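Long-range contacts in metallopeptidase family protein (Thermus thermophilus, PDB 2EJQ), which is of unknown function but probably acts as a zincin-like metallopeptidase that binds a metal ion: residues A[10-15]-A[84-89]; A[23-28]-A[95-100]; A[42-47]-A[72-77]; A[48-53]-A[65-70]. The protein carries 1 engineered substitution. All coordinates share one frame; numbering follows the deposited sequence.

Interaction 1 of 4, residues A[10-15]-A[84-89]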
loop_
_atom_site.group_PDB
_atom_site.type_symbol
_atom_site.label_atom_id
_atom_site.label_comp_id
_atom_site.label_asym_id
_atom_site.label_seq_id
_atom_site.Cartn_x
_atom_site.Cartn_y
_atom_site.Cartn_z
ATOM N N VAL A 10 -1.350 10.084 -5.025
ATOM C CA VAL A 10 -1.302 8.629 -5.061
ATOM C C VAL A 10 -1.934 8.085 -6.344
ATOM O O VAL A 10 -1.366 7.226 -7.013
ATOM C CB VAL A 10 -2.033 8.035 -3.850
ATOM C CG1 VAL A 10 -2.232 6.539 -4.042
ATOM C CG2 VAL A 10 -1.239 8.313 -2.583
ATOM N N GLU A 11 -3.108 8.598 -6.684
ATOM C CA GLU A 11 -3.816 8.160 -7.876
ATOM C C GLU A 11 -3.062 8.521 -9.157
ATOM O O GLU A 11 -3.051 7.748 -10.127
ATOM C CB GLU A 11 -5.200 8.799 -7.919
ATOM C CG GLU A 11 -6.044 8.541 -6.680
ATOM C CD GLU A 11 -7.422 9.185 -6.754
ATOM O OE1 GLU A 11 -7.507 10.371 -7.137
ATOM O OE2 GLU A 11 -8.422 8.512 -6.419
ATOM N N ARG A 12 -2.446 9.704 -9.155
ATOM C CA ARG A 12 -1.721 10.186 -10.321
ATOM C C ARG A 12 -0.494 9.292 -10.555
ATOM O O ARG A 12 -0.205 8.919 -11.694
ATOM C CB ARG A 12 -1.340 11.667 -10.107
ATOM C CG ARG A 12 -0.356 12.253 -11.109
ATOM C CD ARG A 12 0.356 13.442 -10.599
ATOM N NE ARG A 12 1.801 13.268 -10.664
ATOM C CZ ARG A 12 2.666 13.902 -9.891
ATOM N NH1 ARG A 12 2.232 14.756 -9.012
ATOM N NH2 ARG A 12 3.962 13.659 -9.991
ATOM N N LEU A 13 0.210 8.937 -9.481
ATOM C CA LEU A 13 1.374 8.059 -9.589
ATOM C C LEU A 13 0.918 6.625 -9.893
ATOM O O LEU A 13 1.539 5.922 -10.699
ATOM C CB LEU A 13 2.188 8.089 -8.285
ATOM C CG LEU A 13 2.891 9.398 -7.900
ATOM C CD1 LEU A 13 3.562 9.251 -6.540
ATOM C CD2 LEU A 13 3.919 9.762 -8.953
ATOM N N TRP A 14 -0.177 6.199 -9.271
ATOM C CA TRP A 14 -0.679 4.850 -9.489
ATOM C C TRP A 14 -1.020 4.607 -10.953
ATOM O O TRP A 14 -0.780 3.511 -11.472
ATOM C CB TRP A 14 -1.907 4.577 -8.610
ATOM C CG TRP A 14 -2.424 3.164 -8.709
ATOM C CD1 TRP A 14 -3.690 2.784 -9.046
ATOM C CD2 TRP A 14 -1.700 1.948 -8.443
ATOM N NE1 TRP A 14 -3.805 1.411 -9.006
ATOM C CE2 TRP A 14 -2.599 0.873 -8.641
ATOM C CE3 TRP A 14 -0.384 1.663 -8.054
ATOM C CZ2 TRP A 14 -2.227 -0.463 -8.466
ATOM C CZ3 TRP A 14 -0.010 0.330 -7.878
ATOM C CH2 TRP A 14 -0.934 -0.717 -8.086
ATOM N N GLU A 15 -1.574 5.622 -11.617
ATOM C CA GLU A 15 -1.917 5.496 -13.027
ATOM C C GLU A 15 -0.690 5.361 -13.933
ATOM O O GLU A 15 -0.809 4.846 -15.038
ATOM C CB GLU A 15 -2.758 6.685 -13.496
ATOM C CG GLU A 15 -4.255 6.584 -13.191
ATOM C CD GLU A 15 -4.927 5.389 -13.857
ATOM O OE1 GLU A 15 -4.601 5.091 -15.029
ATOM O OE2 GLU A 15 -5.794 4.761 -13.207
ATOM N N ASP A 84 10.191 14.688 0.287
ATOM C CA ASP A 84 9.808 14.488 -1.112
ATOM C C ASP A 84 8.563 13.610 -1.172
ATOM O O ASP A 84 8.665 12.380 -1.197
ATOM C CB ASP A 84 10.932 13.802 -1.876
ATOM C CG ASP A 84 10.765 13.923 -3.370
ATOM O OD1 ASP A 84 9.603 14.024 -3.843
ATOM O OD2 ASP A 84 11.802 13.917 -4.069
ATOM N N TRP A 85 7.393 14.241 -1.197
ATOM C CA TRP A 85 6.132 13.507 -1.221
ATOM C C TRP A 85 6.029 12.522 -2.372
ATOM O O TRP A 85 5.654 11.363 -2.177
ATOM C CB TRP A 85 4.947 14.477 -1.284
ATOM C CG TRP A 85 4.666 15.184 0.020
ATOM C CD1 TRP A 85 5.071 16.443 0.386
ATOM C CD2 TRP A 85 3.940 14.655 1.140
ATOM N NE1 TRP A 85 4.642 16.725 1.666
ATOM C CE2 TRP A 85 3.946 15.648 2.151
ATOM C CE3 TRP A 85 3.287 13.437 1.388
ATOM C CZ2 TRP A 85 3.323 15.458 3.393
ATOM C CZ3 TRP A 85 2.668 13.247 2.628
ATOM C CH2 TRP A 85 2.692 14.256 3.612
ATOM N N GLU A 86 6.357 12.993 -3.570
ATOM C CA GLU A 86 6.286 12.168 -4.760
ATOM C C GLU A 86 7.237 10.979 -4.688
ATOM O O GLU A 86 6.858 9.848 -5.006
ATOM C CB GLU A 86 6.598 13.000 -5.997
ATOM C CG GLU A 86 6.619 12.174 -7.279
ATOM C CD GLU A 86 7.147 12.950 -8.466
ATOM O OE1 GLU A 86 6.343 13.628 -9.138
ATOM O OE2 GLU A 86 8.372 12.888 -8.713
ATOM N N ALA A 87 8.466 11.231 -4.258
ATOM C CA ALA A 87 9.454 10.168 -4.165
ATOM C C ALA A 87 9.042 9.129 -3.130
ATOM O O ALA A 87 9.201 7.933 -3.361
ATOM C CB ALA A 87 10.806 10.744 -3.813
ATOM N N GLU A 88 8.511 9.584 -1.998
ATOM C CA GLU A 88 8.090 8.679 -0.931
ATOM C C GLU A 88 6.855 7.824 -1.290
ATOM O O GLU A 88 6.811 6.642 -0.977
ATOM C CB GLU A 88 7.826 9.476 0.348
ATOM C CG GLU A 88 9.045 10.225 0.892
ATOM C CD GLU A 88 9.997 9.330 1.674
ATOM O OE1 GLU A 88 9.580 8.226 2.080
ATOM O OE2 GLU A 88 11.156 9.737 1.903
ATOM N N VAL A 89 5.862 8.418 -1.942
ATOM C CA VAL A 89 4.671 7.681 -2.346
ATOM C C VAL A 89 5.048 6.653 -3.432
ATOM O O VAL A 89 4.637 5.486 -3.391
ATOM C CB VAL A 89 3.593 8.633 -2.919
ATOM C CG1 VAL A 89 2.479 7.833 -3.551
ATOM C CG2 VAL A 89 3.030 9.510 -1.810
#
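Leu13 of helix 3-16 packs against Val89 and Glu86 of helix 85-105, a helix-helix contact that lays the N-terminal helix over the start of the long helix bearing the HExxH-like sequence of this zincin-like protein. The two short helical segments cross at -57°, their axes 10.5 Å apart at closest approach. Leu13 and Val89 point their side chains at one another, and the two branches of Leu13 divide the work. CD1 presses on Val89 CG1 at 3.5 Å, tighter than usual, while CD2 meets Glu86 CG at 4.0 Å. Val89 CG1 lies anti to the backbone N (chi1 170°), the direction that brings this one methyl up to both Leu13 and Val10, whose CG2 is 3.9 Å away. On the outer side of this apolar patch, Glu86 reaches across with its chain extended beyond CG, and its carboxylate forms a salt bridge with Arg12, the two planes nearly perpendicular. Phe75 of helix 72-78 packs on Val89, and Trp90 and Met93 pack on Leu13, so the apolar patch runs on into the core. Asp84 caps the N-terminus of helix 85-105, its OD1 accepting from Ala87 N at 3.0 Å. Glu86 OE1 lies at the edge of the Arg12 guanidinium, 2.5 Å from NH2; so short a separation in a weak bond bent to 124° leaves the exact placing of this exposed pair doubtful.

Interaction 2 of 4, residues A[23-28]-A[95-100]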
loop_
_atom_site.group_PDB
_atom_site.type_symbol
_atom_site.label_atom_id
_atom_site.label_comp_id
_atom_site.label_asym_id
_atom_site.label_seq_id
_atom_site.Cartn_x
_atom_site.Cartn_y
_atom_site.Cartn_z
ATOM N N ARG A 23 -2.431 -6.889 -12.291
ATOM C CA ARG A 23 -3.311 -8.060 -12.459
ATOM C C ARG A 23 -3.507 -8.749 -11.113
ATOM O O ARG A 23 -2.552 -9.043 -10.388
ATOM C CB ARG A 23 -2.741 -9.082 -13.472
ATOM C CG ARG A 23 -1.348 -9.593 -13.016
ATOM C CD ARG A 23 -0.984 -10.932 -13.743
ATOM N NE ARG A 23 0.296 -11.042 -14.465
ATOM C CZ ARG A 23 1.424 -10.938 -13.825
ATOM N NH1 ARG A 23 1.340 -10.753 -12.556
ATOM N NH2 ARG A 23 2.605 -11.051 -14.401
ATOM N N GLY A 24 -4.763 -8.986 -10.769
ATOM C CA GLY A 24 -5.050 -9.664 -9.521
ATOM C C GLY A 24 -5.183 -8.721 -8.351
ATOM O O GLY A 24 -5.566 -9.134 -7.255
ATOM N N LEU A 25 -4.856 -7.451 -8.591
ATOM C CA LEU A 25 -4.934 -6.422 -7.555
ATOM C C LEU A 25 -6.133 -5.498 -7.803
ATOM O O LEU A 25 -6.297 -4.932 -8.893
ATOM C CB LEU A 25 -3.642 -5.594 -7.533
ATOM C CG LEU A 25 -3.557 -4.398 -6.575
ATOM C CD1 LEU A 25 -3.406 -4.888 -5.146
ATOM C CD2 LEU A 25 -2.376 -3.516 -6.948
ATOM N N GLN A 26 -6.983 -5.376 -6.788
ATOM C CA GLN A 26 -8.161 -4.525 -6.867
ATOM C C GLN A 26 -7.780 -3.041 -6.883
ATOM O O GLN A 26 -8.362 -2.251 -7.620
ATOM C CB GLN A 26 -9.095 -4.817 -5.682
ATOM C CG GLN A 26 -9.748 -6.191 -5.749
ATOM C CD GLN A 26 -10.355 -6.471 -7.117
ATOM O OE1 GLN A 26 -11.169 -5.694 -7.620
ATOM N NE2 GLN A 26 -9.956 -7.581 -7.725
ATOM N N GLY A 27 -6.806 -2.660 -6.066
ATOM C CA GLY A 27 -6.400 -1.271 -6.047
ATOM C C GLY A 27 -5.722 -0.804 -4.777
ATOM O O GLY A 27 -5.457 -1.583 -3.859
ATOM N N VAL A 28 -5.458 0.499 -4.749
ATOM C CA VAL A 28 -4.798 1.158 -3.641
ATOM C C VAL A 28 -5.807 1.867 -2.723
ATOM O O VAL A 28 -6.666 2.622 -3.188
ATOM C CB VAL A 28 -3.797 2.206 -4.184
ATOM C CG1 VAL A 28 -3.029 2.866 -3.036
ATOM C CG2 VAL A 28 -2.839 1.536 -5.176
ATOM N N HIS A 95 6.786 -0.723 -3.840
ATOM C CA HIS A 95 7.338 -1.736 -2.955
ATOM C C HIS A 95 6.223 -2.722 -2.589
ATOM O O HIS A 95 6.438 -3.936 -2.573
ATOM C CB HIS A 95 7.913 -1.098 -1.686
ATOM C CG HIS A 95 8.588 -2.079 -0.779
ATOM N ND1 HIS A 95 9.637 -2.874 -1.194
ATOM C CD2 HIS A 95 8.347 -2.417 0.511
ATOM C CE1 HIS A 95 10.010 -3.661 -0.198
ATOM N NE2 HIS A 95 9.243 -3.403 0.846
ATOM N N GLU A 96 5.029 -2.208 -2.302
ATOM C CA GLU A 96 3.920 -3.099 -1.970
ATOM C C GLU A 96 3.450 -3.829 -3.224
ATOM O O GLU A 96 2.990 -4.962 -3.151
ATOM C CB GLU A 96 2.753 -2.331 -1.344
ATOM C CG GLU A 96 3.076 -1.641 -0.026
ATOM C CD GLU A 96 3.830 -2.530 0.945
ATOM O OE1 GLU A 96 3.570 -3.744 0.976
ATOM O OE2 GLU A 96 4.679 -2.007 1.693
ATOM N N LEU A 97 3.569 -3.185 -4.380
ATOM C CA LEU A 97 3.168 -3.836 -5.615
ATOM C C LEU A 97 4.094 -5.042 -5.809
ATOM O O LEU A 97 3.698 -6.072 -6.350
ATOM C CB LEU A 97 3.258 -2.851 -6.791
ATOM C CG LEU A 97 2.939 -3.413 -8.182
ATOM C CD1 LEU A 97 1.608 -4.134 -8.128
ATOM C CD2 LEU A 97 2.907 -2.292 -9.230
ATOM N N ARG A 98 5.335 -4.915 -5.346
ATOM C CA ARG A 98 6.286 -6.017 -5.453
ATOM C C ARG A 98 5.787 -7.187 -4.607
ATOM O O ARG A 98 5.893 -8.336 -5.013
ATOM C CB ARG A 98 7.677 -5.597 -4.979
ATOM C CG ARG A 98 8.688 -6.720 -5.089
ATOM C CD ARG A 98 10.041 -6.347 -4.532
ATOM N NE ARG A 98 10.430 -7.265 -3.470
ATOM C CZ ARG A 98 11.566 -7.182 -2.789
ATOM N NH1 ARG A 98 12.436 -6.216 -3.062
ATOM N NH2 ARG A 98 11.834 -8.062 -1.833
ATOM N N HIS A 99 5.239 -6.889 -3.430
ATOM C CA HIS A 99 4.705 -7.936 -2.569
ATOM C C HIS A 99 3.514 -8.636 -3.212
ATOM O O HIS A 99 3.300 -9.823 -2.999
ATOM C CB HIS A 99 4.288 -7.339 -1.229
ATOM C CG HIS A 99 5.443 -6.858 -0.409
ATOM N ND1 HIS A 99 5.316 -5.913 0.585
ATOM C CD2 HIS A 99 6.752 -7.207 -0.432
ATOM C CE1 HIS A 99 6.496 -5.698 1.140
ATOM N NE2 HIS A 99 7.384 -6.472 0.539
ATOM N N HIS A 100 2.741 -7.884 -3.990
ATOM C CA HIS A 100 1.574 -8.424 -4.674
ATOM C C HIS A 100 2.026 -9.454 -5.695
ATOM O O HIS A 100 1.473 -10.550 -5.765
ATOM C CB HIS A 100 0.801 -7.310 -5.394
ATOM C CG HIS A 100 -0.270 -7.810 -6.319
ATOM N ND1 HIS A 100 -1.394 -8.474 -5.873
ATOM C CD2 HIS A 100 -0.382 -7.749 -7.667
ATOM C CE1 HIS A 100 -2.148 -8.801 -6.906
ATOM N NE2 HIS A 100 -1.558 -8.374 -8.006
#
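His100, on helix 85-105, reaches out to the loop of Arg23, Gly24 and Leu25 that leads into strand 27-31. From CB, with CG anti to the backbone N (chi1 170°), the side chain leaves the helix toward that loop. CD2 comes within 3.7 Å of Arg23 O. ND1, 4.2 Å from Leu25 CD1, is hydrogen-bonded to Tyr49 OH on strand 47-50. CE1 lies against the backbone of Gly24, 3.4 Å from its C atom. At the tip, NE2 donates to Arg23 O at 2.7 Å with an angle of 167°; the oxygen is almost in the ring plane, whereas the nitrogen stands 37° out of the carbonyl plane. Leu25 CB sits over one face of the imidazole in a CH-pi contact, nearest NE2 at 3.5 Å. Beside the ring, Leu25 CD2 touches Leu97 CD1 at 4.2 Å, and Trp14 of helix 3-16 packs on both leucines. The same stretch of helix carries His95, Glu96 and His99, an HExxH pattern consistent with the zinc-binding helix of zincins, although no metal is bound here. With both ring nitrogens hydrogen-bonded and a leucine over one face, the rotation of the His100 imidazole is fixed, and this buried side chain ties the helix at once to the loop and to the sheet.

Interaction 3 of 4, residues A[42-47]-A[72-77]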
loop_
_atom_site.group_PDB
_atom_site.type_symbol
_atom_site.label_atom_id
_atom_site.label_comp_id
_atom_site.label_asym_id
_atom_site.label_seq_id
_atom_site.Cartn_x
_atom_site.Cartn_y
_atom_site.Cartn_z
ATOM N N GLY A 42 9.086 4.449 17.048
ATOM C CA GLY A 42 9.820 5.559 16.468
ATOM C C GLY A 42 9.758 5.348 14.964
ATOM O O GLY A 42 10.181 6.191 14.165
ATOM N N VAL A 43 9.217 4.192 14.587
ATOM C CA VAL A 43 9.092 3.794 13.188
ATOM C C VAL A 43 7.636 3.682 12.765
ATOM O O VAL A 43 6.818 3.060 13.446
ATOM C CB VAL A 43 9.803 2.435 12.935
ATOM C CG1 VAL A 43 9.543 1.953 11.515
ATOM C CG2 VAL A 43 11.298 2.580 13.171
ATOM N N TRP A 44 7.321 4.292 11.631
ATOM C CA TRP A 44 5.964 4.273 11.114
ATOM C C TRP A 44 5.875 3.515 9.809
ATOM O O TRP A 44 6.780 3.582 8.981
ATOM C CB TRP A 44 5.467 5.698 10.893
ATOM C CG TRP A 44 5.503 6.507 12.131
ATOM C CD1 TRP A 44 6.546 7.251 12.600
ATOM C CD2 TRP A 44 4.457 6.621 13.098
ATOM N NE1 TRP A 44 6.211 7.824 13.803
ATOM C CE2 TRP A 44 4.934 7.454 14.132
ATOM C CE3 TRP A 44 3.161 6.098 13.190
ATOM C CZ2 TRP A 44 4.162 7.777 15.247
ATOM C CZ3 TRP A 44 2.392 6.420 14.300
ATOM C CH2 TRP A 44 2.897 7.255 15.315
ATOM N N ARG A 45 4.777 2.787 9.635
ATOM C CA ARG A 45 4.542 2.035 8.414
ATOM C C ARG A 45 3.835 2.955 7.415
ATOM O O ARG A 45 2.706 3.372 7.659
ATOM C CB ARG A 45 3.657 0.824 8.711
ATOM C CG ARG A 45 3.427 -0.065 7.502
ATOM C CD ARG A 45 2.661 -1.329 7.870
ATOM N NE ARG A 45 3.472 -2.284 8.621
ATOM C CZ ARG A 45 3.002 -3.425 9.114
ATOM N NH1 ARG A 45 1.726 -3.747 8.935
ATOM N NH2 ARG A 45 3.802 -4.245 9.779
ATOM N N LEU A 46 4.499 3.281 6.307
ATOM C CA LEU A 46 3.895 4.145 5.284
ATOM C C LEU A 46 2.806 3.431 4.462
ATOM O O LEU A 46 1.872 4.060 3.966
ATOM C CB LEU A 46 4.976 4.687 4.336
ATOM C CG LEU A 46 6.130 5.459 4.985
ATOM C CD1 LEU A 46 7.059 6.030 3.907
ATOM C CD2 LEU A 46 5.570 6.572 5.864
ATOM N N GLY A 47 2.943 2.118 4.314
ATOM C CA GLY A 47 1.966 1.346 3.566
ATOM C C GLY A 47 2.131 -0.152 3.770
ATOM O O GLY A 47 3.026 -0.600 4.485
ATOM N N TYR A 72 -1.658 7.937 5.350
ATOM C CA TYR A 72 -1.290 9.343 5.291
ATOM C C TYR A 72 -0.693 9.839 6.607
ATOM O O TYR A 72 0.275 10.596 6.605
ATOM C CB TYR A 72 -2.505 10.188 4.914
ATOM C CG TYR A 72 -2.231 11.675 4.889
ATOM C CD1 TYR A 72 -1.303 12.213 4.000
ATOM C CD2 TYR A 72 -2.905 12.545 5.751
ATOM C CE1 TYR A 72 -1.051 13.577 3.964
ATOM C CE2 TYR A 72 -2.661 13.920 5.726
ATOM C CZ TYR A 72 -1.732 14.429 4.826
ATOM O OH TYR A 72 -1.498 15.786 4.750
ATOM N N GLY A 73 -1.255 9.398 7.727
ATOM C CA GLY A 73 -0.740 9.821 9.019
ATOM C C GLY A 73 0.704 9.411 9.259
ATOM O O GLY A 73 1.464 10.132 9.912
ATOM N N SER A 74 1.092 8.242 8.752
ATOM C CA SER A 74 2.462 7.779 8.919
ATOM C C SER A 74 3.415 8.675 8.142
ATOM O O SER A 74 4.515 8.949 8.607
ATOM C CB SER A 74 2.610 6.335 8.446
ATOM O OG SER A 74 1.920 5.455 9.302
ATOM N N PHE A 75 2.991 9.117 6.956
ATOM C CA PHE A 75 3.801 10.008 6.126
ATOM C C PHE A 75 4.042 11.339 6.855
ATOM O O PHE A 75 5.149 11.881 6.835
ATOM C CB PHE A 75 3.110 10.300 4.779
ATOM C CG PHE A 75 3.253 9.194 3.746
ATOM C CD1 PHE A 75 2.466 8.048 3.817
ATOM C CD2 PHE A 75 4.169 9.314 2.694
ATOM C CE1 PHE A 75 2.581 7.041 2.865
ATOM C CE2 PHE A 75 4.292 8.303 1.729
ATOM C CZ PHE A 75 3.499 7.169 1.815
ATOM N N LEU A 76 2.988 11.869 7.474
ATOM C CA LEU A 76 3.079 13.125 8.206
ATOM C C LEU A 76 4.060 13.001 9.359
ATOM O O LEU A 76 4.917 13.863 9.542
ATOM C CB LEU A 76 1.699 13.541 8.741
ATOM C CG LEU A 76 0.775 14.167 7.703
ATOM C CD1 LEU A 76 -0.588 14.449 8.307
ATOM C CD2 LEU A 76 1.404 15.446 7.196
ATOM N N GLU A 77 3.942 11.920 10.125
ATOM C CA GLU A 77 4.828 11.699 11.259
ATOM C C GLU A 77 6.297 11.722 10.840
ATOM O O GLU A 77 7.123 12.355 11.493
ATOM C CB GLU A 77 4.514 10.359 11.936
ATOM C CG GLU A 77 3.177 10.301 12.684
ATOM C CD GLU A 77 3.123 11.211 13.907
ATOM O OE1 GLU A 77 4.196 11.635 14.384
ATOM O OE2 GLU A 77 2.005 11.492 14.399
#
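A chi1 of -69° sets Ser74 OG beside its own backbone N and within 2.8 Å of Arg45 O, while a chi1 of -58° swings the Trp44 indole down over Glu77, one helical turn further along. These side chains dock the irregular segment 42-47, which leads into strand 47-50, onto helix 72-78. Ser74 OG donates to Arg45 O from above the carbonyl plane, and it has a second partner in Lys35 N. The aliphatic part of Glu77 lies flat on one face of Trp44: CB stands 3.6 Å from the centroid of the five-membered ring, and CG spreads over CE2 and CZ2. The chain then bends, leaving the carboxylate plane only 19° from that of the indole. On the other side of Ser74, Leu46 CD2 sits over a face of Phe75, offset toward the rim and 4.1 Å from its centroid, and Leu46 CB touches Phe75 CE1 at 3.7 Å. Leu76 on this helix has been seen at a magnesium site, though no magnesium is bound here. The chemistry is thus one buried hydroxyl, gripped by a bond to Arg45 O and one from Lys35 N, with a CH-pi contact on each side of it holding loop and helix together.

Interaction 4 of 4, residues A[48-53]-A[65-70]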
loop_
_atom_site.group_PDB
_atom_site.type_symbol
_atom_site.label_atom_id
_atom_site.label_comp_id
_atom_site.label_asym_id
_atom_site.label_seq_id
_atom_site.Cartn_x
_atom_site.Cartn_y
_atom_site.Cartn_z
ATOM N N GLU A 48 1.253 -0.937 3.159
ATOM C CA GLU A 48 1.351 -2.381 3.268
ATOM C C GLU A 48 0.454 -3.077 2.263
ATOM O O GLU A 48 -0.456 -2.479 1.683
ATOM C CB GLU A 48 1.013 -2.859 4.693
ATOM C CG GLU A 48 -0.446 -2.742 5.082
ATOM C CD GLU A 48 -0.726 -3.232 6.504
ATOM O OE1 GLU A 48 -0.637 -4.448 6.771
ATOM O OE2 GLU A 48 -1.036 -2.392 7.367
ATOM N N TYR A 49 0.733 -4.354 2.053
ATOM C CA TYR A 49 -0.036 -5.157 1.129
ATOM C C TYR A 49 -1.061 -5.931 1.942
ATOM O O TYR A 49 -0.726 -6.554 2.949
ATOM C CB TYR A 49 0.883 -6.122 0.396
ATOM C CG TYR A 49 0.171 -7.002 -0.610
ATOM C CD1 TYR A 49 -0.463 -6.447 -1.724
ATOM C CD2 TYR A 49 0.150 -8.389 -0.462
ATOM C CE1 TYR A 49 -1.095 -7.247 -2.665
ATOM C CE2 TYR A 49 -0.480 -9.199 -1.402
ATOM C CZ TYR A 49 -1.099 -8.621 -2.500
ATOM O OH TYR A 49 -1.702 -9.422 -3.439
ATOM N N LEU A 50 -2.317 -5.877 1.519
ATOM C CA LEU A 50 -3.378 -6.590 2.220
ATOM C C LEU A 50 -3.605 -7.925 1.488
ATOM O O LEU A 50 -4.190 -7.979 0.402
ATOM C CB LEU A 50 -4.638 -5.722 2.238
ATOM C CG LEU A 50 -4.441 -4.277 2.726
ATOM C CD1 LEU A 50 -5.788 -3.575 2.703
ATOM C CD2 LEU A 50 -3.846 -4.236 4.149
ATOM N N ASP A 51 -3.115 -9.000 2.092
ATOM C CA ASP A 51 -3.198 -10.325 1.488
ATOM C C ASP A 51 -4.310 -11.202 2.071
ATOM O O ASP A 51 -4.316 -11.497 3.270
ATOM C CB ASP A 51 -1.851 -11.033 1.655
ATOM C CG ASP A 51 -1.729 -12.286 0.805
ATOM O OD1 ASP A 51 -2.764 -12.924 0.510
ATOM O OD2 ASP A 51 -0.585 -12.639 0.442
ATOM N N PRO A 52 -5.261 -11.637 1.220
ATOM C CA PRO A 52 -6.373 -12.488 1.657
ATOM C C PRO A 52 -5.838 -13.669 2.476
ATOM O O PRO A 52 -6.413 -14.051 3.493
ATOM C CB PRO A 52 -7.005 -12.936 0.338
ATOM C CG PRO A 52 -6.771 -11.768 -0.558
ATOM C CD PRO A 52 -5.343 -11.369 -0.229
ATOM N N GLY A 53 -4.728 -14.241 2.023
ATOM C CA GLY A 53 -4.133 -15.348 2.741
ATOM C C GLY A 53 -4.691 -16.714 2.391
ATOM O O GLY A 53 -5.474 -16.855 1.449
ATOM N N GLY A 65 -10.409 -9.544 -2.092
ATOM C CA GLY A 65 -9.542 -8.850 -3.023
ATOM C C GLY A 65 -8.167 -8.596 -2.439
ATOM O O GLY A 65 -7.914 -8.859 -1.263
ATOM N N ARG A 66 -7.268 -8.096 -3.277
ATOM C CA ARG A 66 -5.915 -7.785 -2.854
ATOM C C ARG A 66 -5.743 -6.282 -2.968
ATOM O O ARG A 66 -6.106 -5.672 -3.982
ATOM C CB ARG A 66 -4.917 -8.535 -3.728
ATOM C CG ARG A 66 -4.939 -10.024 -3.440
ATOM C CD ARG A 66 -4.342 -10.824 -4.571
ATOM N NE ARG A 66 -4.316 -12.245 -4.257
ATOM C CZ ARG A 66 -3.405 -12.831 -3.486
ATOM N NH1 ARG A 66 -2.422 -12.123 -2.944
ATOM N NH2 ARG A 66 -3.480 -14.137 -3.253
ATOM N N HIS A 67 -5.193 -5.686 -1.918
ATOM C CA HIS A 67 -5.030 -4.242 -1.870
ATOM C C HIS A 67 -3.693 -3.770 -1.334
ATOM O O HIS A 67 -3.014 -4.473 -0.586
ATOM C CB HIS A 67 -6.114 -3.634 -0.963
ATOM C CG HIS A 67 -7.482 -4.193 -1.198
ATOM N ND1 HIS A 67 -8.301 -3.734 -2.210
ATOM C CD2 HIS A 67 -8.143 -5.207 -0.603
ATOM C CE1 HIS A 67 -9.410 -4.450 -2.225
ATOM N NE2 HIS A 67 -9.344 -5.353 -1.264
ATOM N N ILE A 68 -3.345 -2.550 -1.725
ATOM C CA ILE A 68 -2.164 -1.881 -1.218
ATOM C C ILE A 68 -2.791 -0.773 -0.347
ATOM O O ILE A 68 -3.698 -0.067 -0.794
ATOM C CB ILE A 68 -1.336 -1.223 -2.340
ATOM C CG1 ILE A 68 -0.727 -2.316 -3.227
ATOM C CG2 ILE A 68 -0.257 -0.314 -1.717
ATOM C CD1 ILE A 68 0.063 -1.789 -4.424
ATOM N N ALA A 69 -2.358 -0.646 0.897
ATOM C CA ALA A 69 -2.889 0.404 1.757
ATOM C C ALA A 69 -1.794 1.428 2.021
ATOM O O ALA A 69 -0.632 1.063 2.195
ATOM C CB ALA A 69 -3.370 -0.189 3.069
ATOM N N LEU A 70 -2.170 2.706 2.028
ATOM C CA LEU A 70 -1.235 3.785 2.318
ATOM C C LEU A 70 -1.771 4.511 3.556
ATOM O O LEU A 70 -2.980 4.714 3.691
ATOM C CB LEU A 70 -1.119 4.751 1.133
ATOM C CG LEU A 70 -0.314 4.288 -0.097
ATOM C CD1 LEU A 70 -0.251 5.404 -1.127
ATOM C CD2 LEU A 70 1.085 3.905 0.315
HETATM O O HOH W 1 -2.130 -15.250 -0.988
#
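Tyr49 and Arg66 lie almost in one plane, ring and guanidinium tilted by just 24°, and meet edge to edge. Arg66 NH1 donates to Tyr49 OH at 2.8 Å, the oxygen lying in the guanidinium plane. Arg66 is extended from CG to NE (chi3 178°), which carries the group out along the phenol. Pro52 crosses it at about a right angle, its CD over one face of the guanidinium and 3.5 Å from Arg66 CG. Asp51 runs alongside; its OD1 lies well out of the guanidinium plane, so the 3.6 Å approach to Arg66 NH1 is a salt bridge of charges only, and a water bridges OD1 to NH2. That OD1 also accepts from Gly53 N, closing an Asx turn. Ser103 OG bonds both Asp51 OD2 and Arg66 NH1, Glu62 makes a salt bridge to Arg66 NH2, and Tyr49 OH also bonds His100 ND1. On the opposite face of the sheet from Tyr49 and Ile68, Leu50 CD1 leans on His67 CB at 3.7 Å and Ala69 CB at 4.2 Å. Backbone bonds join Glu48 to Ala69 in both directions, and Leu50 N to His67 O at 2.6 Å. The arrangement is an antiparallel pairing of edge strand 47-50 with central strand 67-71 in a small mixed sheet, as in zincin-like metallopeptidases, where such a sheet flanks the HExxH helix.

Helix 85-105 joins interactions 1 and 2, whose centres lie about 15 Å apart: its first turn meets helix 3-16, and further along it carries the HExxH-like residues and His100. Interactions 2 and 4 are the closest pair, about 7 Å between centres, linked by His100 ND1 to Tyr49 OH at 2.6 Å and Gln26 N to Arg66 O at 3.0 Å. Tyr49 also packs on Glu96 and His99, so the sheet edge borders the presumed metal site. The centres of interactions 3 and 4 are about 17 Å apart. Interaction 3 contains Leu76 and lies near Ala79, both seen at a magnesium site that is empty in this model; Phe75 CE2 reaches Val89 CG2 of interaction 1 at 3.9 Å. Val10 CG2, 3.4 Å from Leu70 CD1, connects interactions 1 and 4.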